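Local coordinates for cell wall surface anchor family protein (Streptococcus pneumoniae, PDB 4OQ1), which is an ancillary pilin of the pneumococcal pilus and probably anchors the pilus fibre at the cell wall, at residues H74-E78 with N79-S83; T92-N96 with Q97-S101; S112-T116 with D117-Y121. The protein carries 3 engineered substitutions. All coordinates share one frame; numbering follows the deposited sequence.

How the contacts relate
All three contacts are local turns at one end of an elongated chain, on the same side of its centre, and they follow one another in sequence. Contact 1 is the loop between helix 66-73 and strand 85-93, while contacts 2 and 3 are hairpins whose strands belong to one mixed sheet. Contact 1 stands apart, its centre about 28 Å from that of contact 2 and about 21 Å from that of contact 3. The hairpins have centres about 15 Å apart and touch through their apolar side chains: Phe-93 CZ meets Ile-114 CD1 at 3.3 Å, and Ile-98 CD1 meets Ile-113 CG2 at 3.8 Å. Helix 37-42 packs against both.

Contact 1. Residues H74-E78 with N79-S83; sequences HSWDE and NKLSS
Lys-80 sends CG away from its own carbonyl carbon (chi1 -63°) and keeps the rest of its chain extended, which lays it back beside Asp-77 and carries NZ to the carbonyl of Ser-75. Asp-77 swings CG to the far side from its backbone N (chi1 -170°), and this brings OD1 to the amide N of Asn-79. Lys-80 NZ meets Ser-75 O at 3.0 Å, in the carbonyl plane and on a lone pair; a weaker bond to Asp-72 O ties it to the end of helix 66-73. A long, flexible cation suits this place, since it can span the loop and serve two carbonyls, and its methylenes rest on the aspartate, Lys-80 CG lying 3.7 Å from Asp-77 CB. A short carboxylate suits position 77 in turn: Asn-79 N donates to Asp-77 OD1 (3.1 Å) from above the carboxylate plane, while Lys-80 N bonds to Asp-77 O (2.9 Å). Leu-81 N then donates to Glu-78 O at 3.2 Å. On another side, Trp-76 and Leu-81 meet at about a right angle, with Leu-81 CD1 3.5 Å from Trp-76 CZ3; both side chains also touch Trp-55, and the leucine is buried. Two overlapping type I turns, 77-80 and 78-81, opened by an Asx turn at Asp-77, thus shape the loop that leads from helix 66-73 to strand 85-93.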
ATOM      1  N   HIS A  74      -1.502 -36.782  -2.420  1.00 21.24           N
ATOM      2  CA  HIS A  74      -1.635 -35.422  -1.964  1.00 20.66           C
ATOM      3  C   HIS A  74      -0.871 -35.131  -0.612  1.00 20.63           C
ATOM      4  O   HIS A  74      -0.120 -34.162  -0.487  1.00 22.87           O
ATOM      5  CB  HIS A  74      -3.139 -35.078  -1.809  1.00 24.01           C
ATOM      6  CG  HIS A  74      -3.373 -33.706  -1.250  1.00 28.28           C
ATOM      7  ND1 HIS A  74      -2.771 -32.571  -1.758  1.00 28.43           N
ATOM      8  CD2 HIS A  74      -4.067 -33.301  -0.144  1.00 31.79           C
ATOM      9  CE1 HIS A  74      -3.104 -31.522  -1.019  1.00 33.91           C
ATOM     10  NE2 HIS A  74      -3.878 -31.941  -0.024  1.00 34.48           N
ATOM     11  N   SER A  75      -1.091 -36.003   0.332  1.00 20.84           N
ATOM     12  CA  SER A  75      -0.504 -35.830   1.696  1.00 21.98           C
ATOM     13  C   SER A  75       0.934 -36.349   1.578  1.00 22.80           C
ATOM     14  O   SER A  75       1.176 -37.534   1.381  1.00 24.60           O
ATOM     15  CB  SER A  75      -1.256 -36.666   2.703  1.00 25.80           C
ATOM     16  OG  SER A  75      -0.884 -36.262   4.052  1.00 27.43           O
ATOM     17  N   TRP A  76       1.872 -35.424   1.581  1.00 23.26           N
ATOM     18  CA  TRP A  76       3.239 -35.797   1.346  1.00 22.26           C
ATOM     19  C   TRP A  76       3.696 -37.010   2.202  1.00 23.49           C
ATOM     20  O   TRP A  76       3.511 -37.026   3.405  1.00 25.80           O
ATOM     21  CB  TRP A  76       4.115 -34.622   1.732  1.00 24.47           C
ATOM     22  CG  TRP A  76       5.538 -34.910   1.616  1.00 21.82           C
ATOM     23  CD1 TRP A  76       6.460 -35.080   2.662  1.00 23.88           C
ATOM     24  CD2 TRP A  76       6.281 -34.986   0.411  1.00 26.30           C
ATOM     25  NE1 TRP A  76       7.715 -35.334   2.128  1.00 24.24           N
ATOM     26  CE2 TRP A  76       7.632 -35.282   0.757  1.00 24.90           C
ATOM     27  CE3 TRP A  76       5.924 -34.929  -0.964  1.00 29.10           C
ATOM     28  CZ2 TRP A  76       8.640 -35.442  -0.221  1.00 27.90           C
ATOM     29  CZ3 TRP A  76       6.916 -35.076  -1.916  1.00 26.17           C
ATOM     30  CH2 TRP A  76       8.276 -35.300  -1.533  1.00 27.22           C
ATOM     31  N   ASP A  77       4.334 -37.972   1.585  1.00 22.46           N
ATOM     32  CA  ASP A  77       4.980 -39.126   2.254  1.00 23.93           C
ATOM     33  C   ASP A  77       5.975 -39.749   1.259  1.00 23.87           C
ATOM     34  O   ASP A  77       5.587 -40.148   0.179  1.00 21.63           O
ATOM     35  CB  ASP A  77       3.894 -40.142   2.558  1.00 24.75           C
ATOM     36  CG  ASP A  77       4.362 -41.267   3.440  1.00 26.16           C
ATOM     37  OD1 ASP A  77       5.577 -41.395   3.731  1.00 22.99           O
ATOM     38  OD2 ASP A  77       3.458 -41.995   3.859  1.00 27.45           O
ATOM     39  N   GLU A  78       7.270 -39.775   1.566  1.00 21.64           N
ATOM     40  CA  GLU A  78       8.265 -40.330   0.683  1.00 21.23           C
ATOM     41  C   GLU A  78       8.062 -41.779   0.489  1.00 21.52           C
ATOM     42  O   GLU A  78       8.481 -42.300  -0.477  1.00 21.33           O
ATOM     43  CB  GLU A  78       9.665 -40.116   1.254  1.00 26.26           C
ATOM     44  CG  GLU A  78      10.058 -38.668   1.062  1.00 30.66           C
ATOM     45  CD  GLU A  78      10.757 -38.405  -0.280  1.00 36.34           C
ATOM     46  OE1 GLU A  78      10.542 -39.131  -1.288  1.00 38.40           O
ATOM     47  OE2 GLU A  78      11.505 -37.407  -0.319  1.00 37.29           O
ATOM     48  N   ASN A  79       7.416 -42.425   1.456  1.00 21.32           N
ATOM     49  CA  ASN A  79       7.051 -43.797   1.287  1.00 21.88           C
ATOM     50  C   ASN A  79       6.002 -44.002   0.152  1.00 24.82           C
ATOM     51  O   ASN A  79       5.872 -45.084  -0.392  1.00 28.10           O
ATOM     52  CB  ASN A  79       6.545 -44.399   2.609  1.00 24.44           C
ATOM     53  CG  ASN A  79       6.427 -45.894   2.534  1.00 24.23           C
ATOM     54  OD1 ASN A  79       7.301 -46.523   1.966  1.00 26.04           O
ATOM     55  ND2 ASN A  79       5.368 -46.461   3.079  1.00 24.78           N
ATOM     56  N   LYS A  80       5.263 -42.985  -0.213  1.00 24.98           N
ATOM     57  CA  LYS A  80       4.343 -43.124  -1.402  1.00 21.93           C
ATOM     58  C   LYS A  80       5.044 -42.998  -2.734  1.00 23.67           C
ATOM     59  O   LYS A  80       4.462 -43.345  -3.774  1.00 22.03           O
ATOM     60  CB  LYS A  80       3.277 -42.066  -1.374  1.00 26.13           C
ATOM     61  CG  LYS A  80       2.383 -42.156  -0.206  1.00 26.79           C
ATOM     62  CD  LYS A  80       1.405 -41.049  -0.258  1.00 28.93           C
ATOM     63  CE  LYS A  80       0.288 -41.305   0.767  1.00 27.06           C
ATOM     64  NZ  LYS A  80      -0.380 -40.028   1.107  1.00 25.40           N
ATOM     65  N   LEU A  81       6.294 -42.519  -2.749  1.00 21.43           N
ATOM     66  CA  LEU A  81       6.938 -42.107  -3.965  1.00 23.38           C
ATOM     67  C   LEU A  81       8.136 -42.954  -4.245  1.00 25.91           C
ATOM     68  O   LEU A  81       8.760 -42.762  -5.293  1.00 25.65           O
ATOM     69  CB  LEU A  81       7.428 -40.651  -3.839  1.00 22.30           C
ATOM     70  CG  LEU A  81       6.321 -39.723  -3.400  1.00 26.40           C
ATOM     71  CD1 LEU A  81       6.928 -38.362  -3.122  1.00 28.63           C
ATOM     72  CD2 LEU A  81       5.204 -39.646  -4.454  1.00 31.28           C
ATOM     73  N   SER A  82       8.492 -43.835  -3.283  1.00 26.45           N
ATOM     74  CA  SER A  82       9.819 -44.455  -3.283  1.00 27.13           C
ATOM     75  C   SER A  82       9.990 -45.402  -4.456  1.00 30.88           C
ATOM     76  O   SER A  82      11.102 -45.656  -4.893  1.00 33.16           O
ATOM     77  CB  SER A  82      10.138 -45.098  -1.912  1.00 27.85           C
ATOM     78  OG  SER A  82       9.065 -45.937  -1.495  1.00 34.21           O
ATOM     79  N   SER A  83       8.893 -45.865  -5.033  1.00 31.81           N
ATOM     80  CA  SER A  83       9.062 -46.711  -6.180  1.00 33.46           C
ATOM     81  C   SER A  83       9.265 -45.914  -7.479  1.00 34.59           C
ATOM     82  O   SER A  83       9.477 -46.532  -8.489  1.00 39.25           O
ATOM     83  CB  SER A  83       7.899 -47.692  -6.322  1.00 33.35           C
ATOM     84  OG  SER A  83       6.742 -47.066  -6.793  1.00 38.17           O
TER

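Contact 2. Residues T92-N96 with Q97-S101; sequences TFLEN and QIEVS
Phe-93 and Ile-98 stand side by side as a non-hydrogen-bonded pair in the antiparallel beta hairpin of strands 85-93 and 98-103, next to the turn. Along Ile-98, CB lies 3.7 Å and CG2 3.5 Å from Thr-92 O. CG1, turned away from the carbonyl carbon (chi1 -72°), goes to the ring, leaving CG2 for that oxygen: Ile-98 CG1 lies 3.6 Å from Phe-93 CD1, and Ile-98 CD1, 3.7 Å from Phe-93 CE1, also touches Ile-113. A beta-branched residue suits this strand because one arm can cover the backbone while the other fills the core. The ring of Phe-93 is also packed by Tyr-37 and Val-41 of helix 37-42, and His-50 meets it with the planes about perpendicular.

The neighbouring pair, Thr-92 and Glu-99, is the hydrogen-bonded one: Thr-92 N gives Glu-99 O a nearly linear bond of 2.8 Å, and Glu-99 N returns one of 2.9 Å to Thr-92 O. Their side chains take the face opposite Phe-93 and Ile-98, where a hydroxyl and a carboxylate can meet water. Nearer the turn, Leu-94 N bonds weakly to Gln-97 O, and the methyl Leu-94 CD1 sits 3.7 Å from Glu-99 OE2.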
ATOM      1  N   THR A  92      11.035 -23.444 -19.979  1.00 35.05           N
ATOM      2  CA  THR A  92      11.136 -22.058 -20.395  1.00 43.67           C
ATOM      3  C   THR A  92       9.779 -21.310 -20.169  1.00 40.54           C
ATOM      4  O   THR A  92       8.685 -21.829 -20.533  1.00 40.03           O
ATOM      5  CB  THR A  92      11.619 -21.957 -21.861  1.00 45.66           C
ATOM      6  OG1 THR A  92      11.791 -20.579 -22.212  1.00 48.41           O
ATOM      7  CG2 THR A  92      10.613 -22.555 -22.817  1.00 50.32           C
ATOM      8  N   PHE A  93       9.861 -20.109 -19.579  1.00 40.44           N
ATOM      9  CA  PHE A  93       8.713 -19.154 -19.528  1.00 33.45           C
ATOM     10  C   PHE A  93       8.609 -18.225 -20.732  1.00 36.18           C
ATOM     11  O   PHE A  93       9.226 -17.168 -20.748  1.00 38.23           O
ATOM     12  CB  PHE A  93       8.858 -18.289 -18.306  1.00 35.97           C
ATOM     13  CG  PHE A  93       8.700 -19.032 -17.010  1.00 39.38           C
ATOM     14  CD1 PHE A  93       7.471 -19.060 -16.362  1.00 40.52           C
ATOM     15  CD2 PHE A  93       9.786 -19.677 -16.423  1.00 44.42           C
ATOM     16  CE1 PHE A  93       7.338 -19.719 -15.158  1.00 38.63           C
ATOM     17  CE2 PHE A  93       9.655 -20.342 -15.221  1.00 44.36           C
ATOM     18  CZ  PHE A  93       8.429 -20.360 -14.596  1.00 41.08           C
ATOM     19  N   LEU A  94       7.797 -18.593 -21.703  1.00 33.00           N
ATOM     20  CA  LEU A  94       7.504 -17.784 -22.859  1.00 34.18           C
ATOM     21  C   LEU A  94       6.458 -16.704 -22.512  1.00 40.79           C
ATOM     22  O   LEU A  94       6.210 -16.441 -21.350  1.00 35.99           O
ATOM     23  CB  LEU A  94       7.035 -18.685 -24.016  1.00 35.76           C
ATOM     24  CG  LEU A  94       7.932 -19.852 -24.440  1.00 40.06           C
ATOM     25  CD1 LEU A  94       7.387 -20.521 -25.678  1.00 40.28           C
ATOM     26  CD2 LEU A  94       9.364 -19.397 -24.723  1.00 44.92           C
ATOM     27  N   GLU A  95       5.821 -16.089 -23.508  1.00 49.26           N
ATOM     28  CA  GLU A  95       4.994 -14.872 -23.274  1.00 50.70           C
ATOM     29  C   GLU A  95       3.677 -15.085 -22.517  1.00 44.06           C
ATOM     30  O   GLU A  95       3.320 -14.300 -21.621  1.00 32.43           O
ATOM     31  CB  GLU A  95       4.684 -14.140 -24.609  1.00 59.14           C
ATOM     32  CG  GLU A  95       5.891 -13.860 -25.499  1.00 61.18           C
ATOM     33  CD  GLU A  95       6.233 -15.022 -26.420  1.00 69.32           C
ATOM     34  OE1 GLU A  95       5.525 -15.195 -27.444  1.00 78.14           O
ATOM     35  OE2 GLU A  95       7.217 -15.762 -26.131  1.00 70.22           O
ATOM     36  N   ASN A  96       2.898 -16.096 -22.913  1.00 36.42           N
ATOM     37  CA  ASN A  96       1.662 -16.367 -22.180  1.00 36.03           C
ATOM     38  C   ASN A  96       1.602 -17.808 -21.593  1.00 28.87           C
ATOM     39  O   ASN A  96       0.576 -18.160 -21.005  1.00 32.59           O
ATOM     40  CB  ASN A  96       0.443 -16.135 -23.080  1.00 39.03           C
ATOM     41  CG  ASN A  96      -0.855 -15.994 -22.295  1.00 36.56           C
ATOM     42  OD1 ASN A  96      -0.858 -15.571 -21.158  1.00 42.43           O
ATOM     43  ND2 ASN A  96      -1.949 -16.399 -22.887  1.00 40.66           N
ATOM     44  N   GLN A  97       2.697 -18.559 -21.733  1.00 27.65           N
ATOM     45  CA  GLN A  97       2.762 -19.997 -21.279  1.00 26.46           C
ATOM     46  C   GLN A  97       4.189 -20.556 -21.136  1.00 27.88           C
ATOM     47  O   GLN A  97       5.191 -19.989 -21.600  1.00 28.51           O
ATOM     48  CB  GLN A  97       1.880 -20.851 -22.204  1.00 27.12           C
ATOM     49  CG  GLN A  97       2.419 -21.089 -23.605  1.00 25.30           C
ATOM     50  CD  GLN A  97       1.373 -21.554 -24.624  1.00 28.27           C
ATOM     51  OE1 GLN A  97       0.169 -21.505 -24.392  1.00 26.89           O
ATOM     52  NE2 GLN A  97       1.847 -21.992 -25.793  1.00 29.72           N
ATOM     53  N   ILE A  98       4.302 -21.684 -20.430  1.00 26.22           N
ATOM     54  CA  ILE A  98       5.565 -22.345 -20.150  1.00 25.15           C
ATOM     55  C   ILE A  98       5.628 -23.464 -21.138  1.00 25.00           C
ATOM     56  O   ILE A  98       4.579 -24.053 -21.506  1.00 25.51           O
ATOM     57  CB  ILE A  98       5.642 -22.971 -18.708  1.00 23.49           C
ATOM     58  CG1 ILE A  98       5.771 -21.926 -17.648  1.00 24.60           C
ATOM     59  CG2 ILE A  98       6.800 -23.934 -18.522  1.00 24.02           C
ATOM     60  CD1 ILE A  98       5.065 -22.340 -16.382  1.00 22.60           C
ATOM     61  N   GLU A  99       6.831 -23.743 -21.600  1.00 25.48           N
ATOM     62  CA  GLU A  99       7.175 -25.018 -22.294  1.00 27.35           C
ATOM     63  C   GLU A  99       8.182 -25.820 -21.499  1.00 25.17           C
ATOM     64  O   GLU A  99       9.144 -25.280 -20.942  1.00 29.85           O
ATOM     65  CB  GLU A  99       7.742 -24.866 -23.710  1.00 31.70           C
ATOM     66  CG  GLU A  99       6.720 -24.502 -24.756  1.00 28.77           C
ATOM     67  CD  GLU A  99       7.378 -24.189 -26.101  1.00 33.82           C
ATOM     68  OE1 GLU A  99       8.636 -24.270 -26.244  1.00 37.18           O
ATOM     69  OE2 GLU A  99       6.633 -23.852 -27.022  1.00 31.05           O
ATOM     70  N   VAL A 100       7.915 -27.128 -21.409  1.00 24.44           N
ATOM     71  CA  VAL A 100       8.779 -28.065 -20.716  1.00 24.22           C
ATOM     72  C   VAL A 100       9.241 -29.017 -21.803  1.00 24.83           C
ATOM     73  O   VAL A 100       8.402 -29.556 -22.529  1.00 24.82           O
ATOM     74  CB  VAL A 100       8.065 -28.834 -19.564  1.00 20.67           C
ATOM     75  CG1 VAL A 100       9.098 -29.576 -18.792  1.00 21.64           C
ATOM     76  CG2 VAL A 100       7.300 -27.796 -18.697  1.00 21.13           C
ATOM     77  N   SER A 101      10.563 -29.160 -21.879  1.00 25.03           N
ATOM     78  CA  SER A 101      11.223 -29.737 -23.083  1.00 31.41           C
ATOM     79  C   SER A 101      11.795 -31.120 -22.930  1.00 29.77           C
ATOM     80  O   SER A 101      12.313 -31.444 -21.850  1.00 31.20           O
ATOM     81  CB  SER A 101      12.362 -28.790 -23.564  1.00 32.90           C
ATOM     82  OG  SER A 101      11.758 -27.679 -24.215  1.00 34.71           O
TER

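Contact 3. Residues S112-T116 with D117-Y121; sequences SIIQT and DAVSY
Ile-113 and Tyr-121 lie alongside each other, pointing the same way, and the isoleucine tip CD1 rests obliquely against the ring at 4.2 Å from Tyr-121 CD2. Ile-114 fits between Val-119 and Tyr-121 CB. Its CG2 methyl drops to 3.9 Å from Val-119 CG1, close also to that residue's O, while Ile-114 CB abuts Tyr-121 CB at 4.0 Å. With CG2 turned to the far side from the backbone N, the other branch (CG1, chi1 -57°) carries CD1 to Phe-93. Val-40 of helix 37-42 touches both Ile-114 and Val-119, so branched aliphatic side chains fill the niche between helix and hairpin. Two consecutive isoleucines can serve one tyrosine because the chain forms a classic beta bulge here: Ile-113 N donates to Tyr-121 O at 2.9 Å and Ile-114 N reaches the same oxygen weakly, while Tyr-121 N answers to Ile-114 O with a nearly straight bond of 2.8 Å. The tyrosine OH bonds to Ala-141 O and Glu-35 N, giving a buried ring a polar mooring. An ST turn at Thr-116 closes the hairpin. Its hydroxyl sits between its own backbone N and carbonyl carbon (chi1 64°), and suits the place by accepting two N-H groups: Val-119 N donates to Thr-116 OG1 at 2.7 Å and Ala-118 N does so weakly. Thr-116 N completes the loop with a 2.7 Å bond to Val-119 O.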
ATOM      1  N   SER A 112       4.882 -29.293  -7.974  1.00 18.08           N
ATOM      2  CA  SER A 112       5.188 -27.885  -8.066  1.00 19.58           C
ATOM      3  C   SER A 112       5.611 -27.499  -9.477  1.00 21.56           C
ATOM      4  O   SER A 112       6.442 -28.187 -10.056  1.00 21.72           O
ATOM      5  CB  SER A 112       6.459 -27.655  -7.183  1.00 21.33           C
ATOM      6  OG  SER A 112       6.782 -26.280  -7.097  1.00 26.93           O
ATOM      7  N   ILE A 113       5.072 -26.412 -10.018  1.00 23.60           N
ATOM      8  CA  ILE A 113       5.528 -25.847 -11.287  1.00 20.66           C
ATOM      9  C   ILE A 113       6.683 -24.857 -11.034  1.00 23.85           C
ATOM     10  O   ILE A 113       7.626 -24.859 -11.800  1.00 22.59           O
ATOM     11  CB  ILE A 113       4.424 -25.211 -12.011  1.00 22.06           C
ATOM     12  CG1 ILE A 113       3.432 -26.309 -12.344  1.00 18.70           C
ATOM     13  CG2 ILE A 113       4.905 -24.507 -13.291  1.00 21.52           C
ATOM     14  CD1 ILE A 113       2.198 -25.903 -13.080  1.00 20.62           C
ATOM     15  N   ILE A 114       6.626 -24.108  -9.938  1.00 22.67           N
ATOM     16  CA  ILE A 114       7.624 -23.084  -9.654  1.00 27.50           C
ATOM     17  C   ILE A 114       7.807 -22.958  -8.177  1.00 21.58           C
ATOM     18  O   ILE A 114       6.856 -22.923  -7.411  1.00 21.29           O
ATOM     19  CB  ILE A 114       7.144 -21.678 -10.074  1.00 31.92           C
ATOM     20  CG1 ILE A 114       6.781 -21.630 -11.525  1.00 31.81           C
ATOM     21  CG2 ILE A 114       8.239 -20.653  -9.776  1.00 37.38           C
ATOM     22  CD1 ILE A 114       6.352 -20.256 -11.976  1.00 34.85           C
ATOM     23  N   GLN A 115       9.043 -22.867  -7.730  1.00 24.19           N
ATOM     24  CA  GLN A 115       9.229 -22.726  -6.325  1.00 27.96           C
ATOM     25  C   GLN A 115      10.468 -21.930  -6.056  1.00 34.38           C
ATOM     26  O   GLN A 115      11.558 -22.475  -6.177  1.00 34.24           O
ATOM     27  CB  GLN A 115       9.321 -24.101  -5.645  1.00 35.58           C
ATOM     28  CG  GLN A 115       9.463 -24.052  -4.118  1.00 40.30           C
ATOM     29  CD  GLN A 115       8.409 -23.141  -3.425  1.00 51.39           C
ATOM     30  OE1 GLN A 115       8.730 -22.008  -2.977  1.00 53.27           O
ATOM     31  NE2 GLN A 115       7.136 -23.612  -3.372  1.00 47.49           N
ATOM     32  N   THR A 116      10.296 -20.642  -5.725  1.00 35.55           N
ATOM     33  CA  THR A 116      11.395 -19.712  -5.542  1.00 40.42           C
ATOM     34  C   THR A 116      11.156 -18.925  -4.267  1.00 41.48           C
ATOM     35  O   THR A 116      10.114 -19.021  -3.623  1.00 35.97           O
ATOM     36  CB  THR A 116      11.580 -18.728  -6.723  1.00 44.13           C
ATOM     37  OG1 THR A 116      10.436 -17.845  -6.868  1.00 42.29           O
ATOM     38  CG2 THR A 116      11.771 -19.454  -7.964  1.00 44.97           C
ATOM     39  N   ASP A 117      12.158 -18.145  -3.931  1.00 39.64           N
ATOM     40  CA  ASP A 117      12.114 -17.240  -2.806  1.00 44.37           C
ATOM     41  C   ASP A 117      11.073 -16.164  -2.995  1.00 41.01           C
ATOM     42  O   ASP A 117      10.642 -15.594  -2.036  1.00 47.72           O
ATOM     43  CB  ASP A 117      13.451 -16.516  -2.678  1.00 48.72           C
ATOM     44  CG  ASP A 117      14.612 -17.456  -2.381  1.00 51.95           C
ATOM     45  OD1 ASP A 117      14.381 -18.601  -1.925  1.00 53.58           O
ATOM     46  OD2 ASP A 117      15.769 -17.017  -2.609  1.00 57.87           O
ATOM     47  N   ALA A 118      10.744 -15.855  -4.238  1.00 38.36           N
ATOM     48  CA  ALA A 118       9.797 -14.823  -4.539  1.00 42.31           C
ATOM     49  C   ALA A 118       8.437 -15.426  -4.805  1.00 39.36           C
ATOM     50  O   ALA A 118       7.441 -14.935  -4.301  1.00 38.12           O
ATOM     51  CB  ALA A 118      10.257 -14.053  -5.769  1.00 43.53           C
ATOM     52  N   VAL A 119       8.425 -16.496  -5.600  1.00 36.78           N
ATOM     53  CA  VAL A 119       7.216 -17.040  -6.208  1.00 34.60           C
ATOM     54  C   VAL A 119       7.086 -18.561  -6.023  1.00 32.83           C
ATOM     55  O   VAL A 119       8.005 -19.293  -6.352  1.00 31.57           O
ATOM     56  CB  VAL A 119       7.276 -16.803  -7.720  1.00 37.62           C
ATOM     57  CG1 VAL A 119       6.217 -17.600  -8.478  1.00 38.24           C
ATOM     58  CG2 VAL A 119       7.064 -15.359  -7.996  1.00 38.83           C
ATOM     59  N   SER A 120       5.929 -18.999  -5.554  1.00 28.30           N
ATOM     60  CA  SER A 120       5.598 -20.409  -5.453  1.00 31.73           C
ATOM     61  C   SER A 120       4.347 -20.649  -6.281  1.00 28.98           C
ATOM     62  O   SER A 120       3.385 -19.886  -6.167  1.00 33.88           O
ATOM     63  CB  SER A 120       5.301 -20.740  -4.037  1.00 34.23           C
ATOM     64  OG  SER A 120       6.525 -20.767  -3.337  1.00 52.00           O
ATOM     65  N   TYR A 121       4.379 -21.674  -7.136  1.00 25.05           N
ATOM     66  CA  TYR A 121       3.188 -22.095  -7.877  1.00 21.02           C
ATOM     67  C   TYR A 121       3.070 -23.599  -7.755  1.00 23.13           C
ATOM     68  O   TYR A 121       3.429 -24.358  -8.685  1.00 20.86           O
ATOM     69  CB  TYR A 121       3.254 -21.661  -9.282  1.00 21.46           C
ATOM     70  CG  TYR A 121       1.928 -21.741  -9.953  1.00 18.10           C
ATOM     71  CD1 TYR A 121       1.217 -20.558 -10.259  1.00 23.73           C
ATOM     72  CD2 TYR A 121       1.348 -22.941 -10.273  1.00 22.07           C
ATOM     73  CE1 TYR A 121      -0.033 -20.624 -10.830  1.00 22.12           C
ATOM     74  CE2 TYR A 121       0.112 -23.030 -10.870  1.00 19.00           C
ATOM     75  CZ  TYR A 121      -0.586 -21.870 -11.151  1.00 21.90           C
ATOM     76  OH  TYR A 121      -1.839 -21.948 -11.799  1.00 19.85           O
TER